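PDB 3CSX: putative uncharacterized protein from Cyanothece, which is a metalloprotein of unknown biochemical function associated with nitrogen fixation in a cyanobacterium. Local coordinates for residues B[21-26]-B[63-68]; B[26-31]-B[68-73]; B[32-37]-B[53-58]. All coordinates share one frame; numbering follows the deposited sequence.

Interaction 1 of 3, residues B[21-26]-B[63-68]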
loop_
_atom_site.group_PDB
_atom_site.type_symbol
_atom_site.label_atom_id
_atom_site.label_comp_id
_atom_site.label_asym_id
_atom_site.label_seq_id
_atom_site.Cartn_x
_atom_site.Cartn_y
_atom_site.Cartn_z
ATOM N N LYS B 21 0.745 -11.227 -9.980
ATOM C CA LYS B 21 -0.560 -11.089 -10.654
ATOM C C LYS B 21 -1.558 -12.137 -10.223
ATOM O O LYS B 21 -2.745 -11.828 -10.016
ATOM C CB LYS B 21 -0.413 -11.135 -12.185
ATOM C CG LYS B 21 0.224 -9.921 -12.782
ATOM C CD LYS B 21 -0.153 -9.733 -14.266
ATOM C CE LYS B 21 0.256 -8.334 -14.730
ATOM N NZ LYS B 21 -0.481 -7.858 -15.945
ATOM N N LYS B 22 -1.082 -13.381 -10.094
ATOM C CA LYS B 22 -1.908 -14.516 -9.701
ATOM C C LYS B 22 -2.390 -14.387 -8.251
ATOM O O LYS B 22 -3.546 -14.667 -7.938
ATOM C CB LYS B 22 -1.119 -15.825 -9.897
ATOM C CG LYS B 22 -1.917 -17.116 -9.619
ATOM C CD LYS B 22 -2.874 -17.447 -10.782
ATOM C CE LYS B 22 -4.082 -18.253 -10.301
ATOM N NZ LYS B 22 -3.786 -19.004 -9.051
ATOM N N LYS B 23 -1.482 -13.970 -7.379
ATOM C CA LYS B 23 -1.777 -13.773 -5.982
ATOM C C LYS B 23 -2.807 -12.650 -5.866
ATOM O O LYS B 23 -3.781 -12.759 -5.121
ATOM C CB LYS B 23 -0.483 -13.392 -5.269
ATOM C CG LYS B 23 -0.574 -13.214 -3.772
ATOM C CD LYS B 23 0.810 -12.924 -3.241
ATOM C CE LYS B 23 0.803 -12.558 -1.753
ATOM N NZ LYS B 23 0.270 -13.662 -0.854
ATOM N N VAL B 24 -2.585 -11.570 -6.601
ATOM C CA VAL B 24 -3.484 -10.435 -6.531
ATOM C C VAL B 24 -4.887 -10.838 -6.949
ATOM O O VAL B 24 -5.851 -10.459 -6.305
ATOM C CB VAL B 24 -2.964 -9.228 -7.320
ATOM C CG1 VAL B 24 -4.099 -8.237 -7.626
ATOM C CG2 VAL B 24 -1.835 -8.550 -6.567
ATOM N N ARG B 25 -5.009 -11.609 -8.030
ATOM C CA ARG B 25 -6.328 -12.071 -8.480
ATOM C C ARG B 25 -7.054 -12.952 -7.472
ATOM O O ARG B 25 -8.234 -12.782 -7.269
ATOM C CB ARG B 25 -6.224 -12.795 -9.830
ATOM C CG ARG B 25 -7.569 -13.232 -10.384
ATOM C CD ARG B 25 -7.371 -14.115 -11.604
ATOM N NE ARG B 25 -8.589 -14.200 -12.413
ATOM C CZ ARG B 25 -8.942 -13.327 -13.353
ATOM N NH1 ARG B 25 -8.184 -12.268 -13.609
ATOM N NH2 ARG B 25 -10.071 -13.509 -14.036
ATOM N N LYS B 26 -6.383 -13.930 -6.853
ATOM C CA LYS B 26 -7.065 -14.702 -5.815
ATOM C C LYS B 26 -7.543 -13.844 -4.615
ATOM O O LYS B 26 -8.643 -14.047 -4.037
ATOM C CB LYS B 26 -6.212 -15.901 -5.364
ATOM C CG LYS B 26 -6.022 -16.957 -6.470
ATOM C CD LYS B 26 -5.029 -18.047 -6.051
ATOM C CE LYS B 26 -5.715 -19.180 -5.257
ATOM N NZ LYS B 26 -5.923 -20.365 -6.147
ATOM N N PHE B 63 -8.304 -5.698 2.413
ATOM C CA PHE B 63 -8.105 -4.606 1.440
ATOM C C PHE B 63 -6.772 -3.922 1.586
ATOM O O PHE B 63 -6.162 -3.502 0.585
ATOM C CB PHE B 63 -9.287 -3.629 1.475
ATOM C CG PHE B 63 -10.465 -4.103 0.660
ATOM C CD1 PHE B 63 -10.512 -3.862 -0.719
ATOM C CD2 PHE B 63 -11.512 -4.803 1.253
ATOM C CE1 PHE B 63 -11.599 -4.304 -1.482
ATOM C CE2 PHE B 63 -12.592 -5.278 0.486
ATOM C CZ PHE B 63 -12.638 -5.015 -0.867
ATOM N N ARG B 64 -6.267 -3.841 2.820
ATOM C CA ARG B 64 -4.926 -3.279 3.014
ATOM C C ARG B 64 -3.904 -4.166 2.359
ATOM O O ARG B 64 -2.995 -3.687 1.677
ATOM C CB ARG B 64 -4.558 -3.143 4.495
ATOM C CG ARG B 64 -3.154 -2.520 4.650
ATOM C CD ARG B 64 -2.845 -2.338 6.103
ATOM N NE ARG B 64 -1.500 -1.798 6.360
ATOM C CZ ARG B 64 -1.125 -0.523 6.180
ATOM N NH1 ARG B 64 -1.968 0.387 5.714
ATOM N NH2 ARG B 64 0.122 -0.163 6.452
ATOM N N GLU B 65 -4.019 -5.482 2.582
ATOM C CA GLU B 65 -3.044 -6.378 1.942
ATOM C C GLU B 65 -3.146 -6.283 0.407
ATOM O O GLU B 65 -2.145 -6.261 -0.335
ATOM C CB GLU B 65 -3.222 -7.837 2.416
ATOM C CG GLU B 65 -2.038 -8.710 1.937
ATOM C CD GLU B 65 -2.348 -10.210 1.935
ATOM O OE1 GLU B 65 -3.489 -10.579 2.259
ATOM O OE2 GLU B 65 -1.432 -11.009 1.624
ATOM N N LEU B 66 -4.363 -6.279 -0.082
ATOM C CA LEU B 66 -4.575 -6.172 -1.509
ATOM C C LEU B 66 -3.944 -4.902 -2.093
ATOM O O LEU B 66 -3.334 -4.935 -3.170
ATOM C CB LEU B 66 -6.076 -6.222 -1.818
ATOM C CG LEU B 66 -6.457 -6.256 -3.305
ATOM C CD1 LEU B 66 -5.888 -7.452 -4.070
ATOM C CD2 LEU B 66 -8.015 -6.225 -3.363
ATOM N N ASP B 67 -4.103 -3.796 -1.386
ATOM C CA ASP B 67 -3.585 -2.481 -1.858
ATOM C C ASP B 67 -2.054 -2.533 -1.863
ATOM O O ASP B 67 -1.426 -2.131 -2.818
ATOM C CB ASP B 67 -4.078 -1.402 -0.899
ATOM C CG ASP B 67 -3.801 0.033 -1.383
ATOM O OD1 ASP B 67 -3.759 0.295 -2.601
ATOM O OD2 ASP B 67 -3.644 0.883 -0.494
ATOM N N GLN B 68 -1.452 -3.089 -0.811
ATOM C CA GLN B 68 0.009 -3.263 -0.812
ATOM C C GLN B 68 0.503 -4.061 -1.995
ATOM O O GLN B 68 1.514 -3.721 -2.602
ATOM C CB GLN B 68 0.522 -3.937 0.486
ATOM C CG GLN B 68 0.244 -3.142 1.739
ATOM C CD GLN B 68 1.284 -2.058 2.040
ATOM O OE1 GLN B 68 2.039 -1.662 1.178
ATOM N NE2 GLN B 68 1.309 -1.582 3.293
HETATM O O HOH W 1 -2.338 -12.922 -0.832
#
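The Glu65 carboxylate meets the Lys23 ammonium group through one oxygen and a bridging water. OE2 of Glu65 lies 4.0 Å from NZ of Lys23, too far for a direct salt bridge. Water 1 fills the step: it accepts from Lys23 NZ at 2.7 Å and donates to Glu65 OE2 at 3.2 Å, so a positive and a negative group are linked by solvent with the electrostatic attraction probably still felt. The second flat group, the Arg64 guanidinium, belongs to the other side of the helix; Gln68 NE2, one turn on, sits 3.6 Å above one of its faces, displaced toward the rim. That Gln68 amide also donates to Gln33 OE1 of the second subunit, which places this side of helix 52-77 at the dimer interface. Helices 14-44 and 52-77 run antiparallel as the two arms of a hairpin in this Rop-like protein, and here their backbones come close, with the CA atoms of Val24 and Leu66 6.7 Å apart. Between them lies a small contact made by one leucine methyl. With CG of Leu66 turned anti to its own N (chi1 -174°), CD1 reaches across to lie 3.7 Å from Val24 O and, more loosely, 4.1 Å from Val24 CG1. The two side chains cross at about a right angle. Leu66 is buried, and it also packs on Asn28 and Ala31 of helix 14-44. Lys23 is extended as far as CE and bends only at its last torsion, where NZ turns to the water.

Interaction 2 of 3, residues B[26-31]-B[68-73]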
loop_
_atom_site.group_PDB
_atom_site.type_symbol
_atom_site.label_atom_id
_atom_site.label_comp_id
_atom_site.label_asym_id
_atom_site.label_seq_id
_atom_site.Cartn_x
_atom_site.Cartn_y
_atom_site.Cartn_z
ATOM N N LYS B 26 -6.383 -13.930 -6.853
ATOM C CA LYS B 26 -7.065 -14.702 -5.815
ATOM C C LYS B 26 -7.543 -13.844 -4.615
ATOM O O LYS B 26 -8.643 -14.047 -4.037
ATOM C CB LYS B 26 -6.212 -15.901 -5.364
ATOM C CG LYS B 26 -6.022 -16.957 -6.470
ATOM C CD LYS B 26 -5.029 -18.047 -6.051
ATOM C CE LYS B 26 -5.715 -19.180 -5.257
ATOM N NZ LYS B 26 -5.923 -20.365 -6.147
ATOM N N LEU B 27 -6.706 -12.886 -4.232
ATOM C CA LEU B 27 -7.012 -12.035 -3.116
ATOM C C LEU B 27 -8.130 -11.052 -3.451
ATOM O O LEU B 27 -8.936 -10.718 -2.591
ATOM C CB LEU B 27 -5.772 -11.261 -2.688
ATOM C CG LEU B 27 -5.849 -10.632 -1.307
ATOM C CD1 LEU B 27 -6.061 -11.698 -0.201
ATOM C CD2 LEU B 27 -4.544 -9.831 -1.099
ATOM N N ASN B 28 -8.181 -10.609 -4.698
ATOM C CA ASN B 28 -9.247 -9.680 -5.107
ATOM C C ASN B 28 -10.603 -10.354 -4.925
ATOM O O ASN B 28 -11.545 -9.716 -4.475
ATOM C CB ASN B 28 -9.003 -9.152 -6.527
ATOM C CG ASN B 28 -9.929 -8.022 -6.899
ATOM O OD1 ASN B 28 -10.819 -8.199 -7.718
ATOM N ND2 ASN B 28 -9.740 -6.860 -6.294
ATOM N N SER B 29 -10.671 -11.673 -5.186
ATOM C CA SER B 29 -11.893 -12.449 -4.952
ATOM C C SER B 29 -12.281 -12.522 -3.497
ATOM O O SER B 29 -13.455 -12.326 -3.176
ATOM C CB SER B 29 -11.772 -13.866 -5.526
ATOM O OG SER B 29 -11.439 -13.781 -6.888
ATOM N N LYS B 30 -11.288 -12.767 -2.619
ATOM C CA LYS B 30 -11.518 -12.885 -1.202
ATOM C C LYS B 30 -11.957 -11.536 -0.643
ATOM O O LYS B 30 -12.826 -11.459 0.218
ATOM C CB LYS B 30 -10.247 -13.316 -0.475
ATOM C CG LYS B 30 -9.864 -14.811 -0.598
ATOM C CD LYS B 30 -10.997 -15.728 -0.176
ATOM C CE LYS B 30 -11.033 -15.938 1.332
ATOM N NZ LYS B 30 -11.993 -17.021 1.700
ATOM N N ALA B 31 -11.354 -10.481 -1.173
ATOM C CA ALA B 31 -11.688 -9.109 -0.760
ATOM C C ALA B 31 -13.120 -8.800 -1.122
ATOM O O ALA B 31 -13.863 -8.283 -0.298
ATOM C CB ALA B 31 -10.770 -8.120 -1.428
ATOM N N GLN B 68 -1.452 -3.089 -0.811
ATOM C CA GLN B 68 0.009 -3.263 -0.812
ATOM C C GLN B 68 0.503 -4.061 -1.995
ATOM O O GLN B 68 1.514 -3.721 -2.602
ATOM C CB GLN B 68 0.522 -3.937 0.486
ATOM C CG GLN B 68 0.244 -3.142 1.739
ATOM C CD GLN B 68 1.284 -2.058 2.040
ATOM O OE1 GLN B 68 2.039 -1.662 1.178
ATOM N NE2 GLN B 68 1.309 -1.582 3.293
ATOM N N LEU B 69 -0.196 -5.146 -2.335
ATOM C CA LEU B 69 0.295 -5.990 -3.397
ATOM C C LEU B 69 0.117 -5.295 -4.750
ATOM O O LEU B 69 0.988 -5.359 -5.619
ATOM C CB LEU B 69 -0.403 -7.345 -3.356
ATOM C CG LEU B 69 -0.048 -8.237 -2.166
ATOM C CD1 LEU B 69 -0.984 -9.461 -2.227
ATOM C CD2 LEU B 69 1.443 -8.638 -2.200
ATOM N N LYS B 70 -1.007 -4.607 -4.901
ATOM C CA LYS B 70 -1.246 -3.873 -6.138
ATOM C C LYS B 70 -0.201 -2.790 -6.394
ATOM O O LYS B 70 0.335 -2.678 -7.499
ATOM C CB LYS B 70 -2.687 -3.341 -6.180
ATOM C CG LYS B 70 -3.651 -4.440 -6.586
ATOM C CD LYS B 70 -5.084 -3.955 -6.618
ATOM C CE LYS B 70 -6.058 -5.115 -6.784
ATOM N NZ LYS B 70 -7.391 -4.571 -7.203
ATOM N N LYS B 71 0.102 -2.017 -5.362
ATOM C CA LYS B 71 1.175 -1.006 -5.406
ATOM C C LYS B 71 2.548 -1.628 -5.681
ATOM O O LYS B 71 3.308 -1.083 -6.469
ATOM C CB LYS B 71 1.206 -0.210 -4.101
ATOM C CG LYS B 71 -0.009 0.723 -3.957
ATOM C CD LYS B 71 -0.179 1.300 -2.542
ATOM C CE LYS B 71 -0.933 2.655 -2.585
ATOM N NZ LYS B 71 -2.061 2.666 -3.605
ATOM N N LYS B 72 2.855 -2.757 -5.024
ATOM C CA LYS B 72 4.087 -3.509 -5.299
ATOM C C LYS B 72 4.148 -3.923 -6.770
ATOM O O LYS B 72 5.182 -3.727 -7.430
ATOM C CB LYS B 72 4.208 -4.759 -4.386
ATOM C CG LYS B 72 5.590 -5.423 -4.443
ATOM C CD LYS B 72 5.802 -6.465 -3.356
ATOM C CE LYS B 72 5.073 -7.801 -3.665
ATOM N NZ LYS B 72 5.245 -8.722 -2.510
ATOM N N LEU B 73 3.043 -4.488 -7.274
ATOM C CA LEU B 73 2.960 -4.929 -8.683
ATOM C C LEU B 73 3.291 -3.788 -9.639
ATOM O O LEU B 73 4.128 -3.940 -10.539
ATOM C CB LEU B 73 1.586 -5.523 -9.015
ATOM C CG LEU B 73 1.328 -5.946 -10.481
ATOM C CD1 LEU B 73 2.317 -7.014 -10.915
ATOM C CD2 LEU B 73 -0.084 -6.445 -10.665
#
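The apolar part of this contact is a methyl-to-methyl touch between Leu27 and Leu69, whose CD2 and CD1 respectively stand 3.8 Å apart. Both CB atoms point toward the opposite helix, and the side chains cross at about a right angle. A single branch from each makes the meeting, across a longer, diagonal span with 9.5 Å between the CA atoms of Leu27 and Leu69. Leu69 is buried and also rests on Lys23 and Val24; Leu27 packs on Glu65 as well. These leucines belong to the seam between the arms of the antiparallel helical hairpin, 14-44 with 52-77, that the Rop-like family uses. The polar part is a close approach without a hydrogen bond. Asn28 ND2 and Lys70 NZ come within 3.4 Å, yet both are donors. Lys70 gets there as an almost straight chain, with every torsion beyond chi1 near 180°, and its CE lies 4.1 Å from Asn28 ND2. Asn28, with CG anti to its backbone N (chi1 -170°), swings its amide across the end of the lysine at about a right angle. Some electrostatic cost is likely where the amide nitrogen faces the ammonium group.

Interaction 3 of 3, residues B[32-37]-B[53-58]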
loop_
_atom_site.group_PDB
_atom_site.type_symbol
_atom_site.label_atom_id
_atom_site.label_comp_id
_atom_site.label_asym_id
_atom_site.label_seq_id
_atom_site.Cartn_x
_atom_site.Cartn_y
_atom_site.Cartn_z
ATOM N N GLY B 32 -13.493 -9.113 -2.366
ATOM C CA GLY B 32 -14.886 -9.005 -2.805
ATOM C C GLY B 32 -15.871 -9.690 -1.885
ATOM O O GLY B 32 -16.991 -9.190 -1.670
ATOM N N GLN B 33 -15.471 -10.844 -1.329
ATOM C CA GLN B 33 -16.331 -11.570 -0.407
ATOM C C GLN B 33 -16.559 -10.845 0.872
ATOM O O GLN B 33 -17.663 -10.832 1.368
ATOM C CB GLN B 33 -15.762 -12.953 -0.044
ATOM C CG GLN B 33 -16.023 -13.968 -1.093
ATOM C CD GLN B 33 -15.001 -15.078 -1.022
ATOM O OE1 GLN B 33 -14.546 -15.442 0.080
ATOM N NE2 GLN B 33 -14.595 -15.579 -2.169
ATOM N N MET B 34 -15.503 -10.246 1.420
ATOM C CA MET B 34 -15.610 -9.527 2.633
ATOM C C MET B 34 -16.381 -8.241 2.383
ATOM O O MET B 34 -17.168 -7.835 3.241
ATOM C CB MET B 34 -14.226 -9.255 3.263
ATOM C CG MET B 34 -13.575 -10.530 3.879
ATOM S SD MET B 34 -14.595 -11.208 5.185
ATOM C CE MET B 34 -14.936 -9.833 6.300
ATOM N N LYS B 35 -16.158 -7.618 1.218
ATOM C CA LYS B 35 -16.921 -6.423 0.878
ATOM C C LYS B 35 -18.407 -6.744 0.956
ATOM O O LYS B 35 -19.162 -6.044 1.629
ATOM C CB LYS B 35 -16.565 -5.968 -0.526
ATOM C CG LYS B 35 -17.441 -4.816 -1.087
ATOM C CD LYS B 35 -16.869 -4.442 -2.434
ATOM C CE LYS B 35 -17.802 -3.534 -3.249
ATOM N NZ LYS B 35 -18.828 -4.376 -3.954
ATOM N N MET B 36 -18.823 -7.805 0.250
ATOM C CA MET B 36 -20.246 -8.164 0.230
ATOM C C MET B 36 -20.795 -8.506 1.595
ATOM O O MET B 36 -21.876 -8.111 1.930
ATOM C CB MET B 36 -20.541 -9.253 -0.802
ATOM C CG MET B 36 -22.046 -9.433 -0.990
ATOM S SD MET B 36 -22.870 -7.963 -1.687
ATOM C CE MET B 36 -22.285 -8.107 -3.312
ATOM N N ASP B 37 -20.025 -9.216 2.417
ATOM C CA ASP B 37 -20.450 -9.508 3.740
ATOM C C ASP B 37 -20.588 -8.277 4.618
ATOM O O ASP B 37 -21.524 -8.161 5.426
ATOM C CB ASP B 37 -19.528 -10.576 4.348
ATOM C CG ASP B 37 -19.758 -11.939 3.719
ATOM O OD1 ASP B 37 -20.654 -12.103 2.812
ATOM O OD2 ASP B 37 -19.024 -12.857 4.086
ATOM N N VAL B 53 -17.578 -4.006 14.415
ATOM C CA VAL B 53 -16.154 -3.668 14.463
ATOM C C VAL B 53 -15.312 -4.823 13.978
ATOM O O VAL B 53 -14.409 -4.637 13.176
ATOM C CB VAL B 53 -15.701 -3.170 15.862
ATOM C CG1 VAL B 53 -14.178 -2.895 15.883
ATOM C CG2 VAL B 53 -16.469 -1.930 16.242
ATOM N N GLU B 54 -15.643 -6.034 14.425
ATOM C CA GLU B 54 -14.927 -7.222 14.005
ATOM C C GLU B 54 -14.958 -7.420 12.505
ATOM O O GLU B 54 -13.928 -7.657 11.864
ATOM C CB GLU B 54 -15.528 -8.458 14.681
ATOM C CG GLU B 54 -14.615 -9.635 14.662
ATOM C CD GLU B 54 -14.960 -10.648 15.743
ATOM O OE1 GLU B 54 -16.152 -10.991 15.896
ATOM O OE2 GLU B 54 -14.027 -11.090 16.448
ATOM N N THR B 55 -16.158 -7.314 11.948
ATOM C CA THR B 55 -16.341 -7.487 10.527
ATOM C C THR B 55 -15.592 -6.424 9.738
ATOM O O THR B 55 -14.927 -6.752 8.781
ATOM C CB THR B 55 -17.847 -7.544 10.143
ATOM O OG1 THR B 55 -18.506 -8.601 10.878
ATOM C CG2 THR B 55 -18.018 -7.793 8.659
ATOM N N ALA B 56 -15.702 -5.156 10.143
ATOM C CA ALA B 56 -14.929 -4.065 9.513
ATOM C C ALA B 56 -13.403 -4.256 9.598
ATOM O O ALA B 56 -12.695 -4.024 8.655
ATOM C CB ALA B 56 -15.322 -2.744 10.122
ATOM N N GLU B 57 -12.906 -4.702 10.748
ATOM C CA GLU B 57 -11.467 -4.968 10.863
ATOM C C GLU B 57 -11.003 -6.023 9.878
ATOM O O GLU B 57 -9.999 -5.843 9.249
ATOM C CB GLU B 57 -11.079 -5.334 12.315
ATOM C CG GLU B 57 -9.602 -5.806 12.512
ATOM C CD GLU B 57 -8.576 -4.749 12.159
ATOM O OE1 GLU B 57 -8.897 -3.545 12.239
ATOM O OE2 GLU B 57 -7.428 -5.118 11.821
ATOM N N LYS B 58 -11.731 -7.139 9.771
ATOM C CA LYS B 58 -11.393 -8.246 8.885
ATOM C C LYS B 58 -11.352 -7.757 7.425
ATOM O O LYS B 58 -10.433 -8.044 6.636
ATOM C CB LYS B 58 -12.504 -9.289 9.099
ATOM C CG LYS B 58 -12.239 -10.746 8.714
ATOM C CD LYS B 58 -13.183 -11.640 9.593
ATOM C CE LYS B 58 -14.694 -11.277 9.382
ATOM N NZ LYS B 58 -15.619 -11.147 10.592
#
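Three successive torsions of Met34 near -60° (chi1 -73°, chi2 -61°, then chi3) fold its chain so that SD and then CE project toward Lys58. Lys58 answers with CG anti to its backbone N and a bend at chi3 (58°), which curls its aliphatic part around the methionine methyl. Met34 CE therefore lies against several methylenes at once: 3.7 Å from Lys58 CB, 3.7 Å from Lys58 CG and 3.4 Å from Lys58 CE. The last pair is tighter than ordinary van der Waals contact between carbons, a sign of local crowding. The sulfur is more distant, with Met34 SD 4.2 Å from Lys58 CE. The two chains cross at about a right angle, and the lysine contributes carbon rather than charge to the contact.

Thr55, one turn before Lys58, borders the methyl more loosely. Met34 CE is 4.0 Å from Thr55 O and 4.4 Å from Thr55 CG2. The Thr55 hydroxyl is hydrogen-bonded to Asn51 O, just before the start of helix 52-77, while CG2 meets Met34, and the Thr55 side chain also packs on Leu38 and Leu41. Thr55 O takes a hydrogen bond from the side chain of Thr59. Met34 also packs on Thr59 and Ile62, and the CA atoms of Met34 and Lys58 come within 7.6 Å of each other. Lys58 lies at the exposed margin of the contact. Met34 reaching from one arm to the other near the connecting turn places this contact in the antiparallel helical hairpin of the Rop-like fold.

All three contacts join helix 14-44 to helix 52-77. Interactions 1 and 2 are practically superposed, with centres about 1 Å apart: their segments alternate along the chain and share Lys26 and Gln68. Side chains interlock between them, with Leu66 CD2 3.5 Å from Asn28 ND2, Lys23 CE 3.6 Å from Leu69 CD1 and Glu65 OE1 3.6 Å from Leu27 CD2. Interaction 3 lies nearer the turn, its centre about 16 Å from that of interaction 1 and about 15 Å from that of interaction 2; Phe63 CZ, 4.1 Å from Lys35 CB, bridges toward it. The second subunit touches interactions 1 and 2 but not the segments of interaction 3.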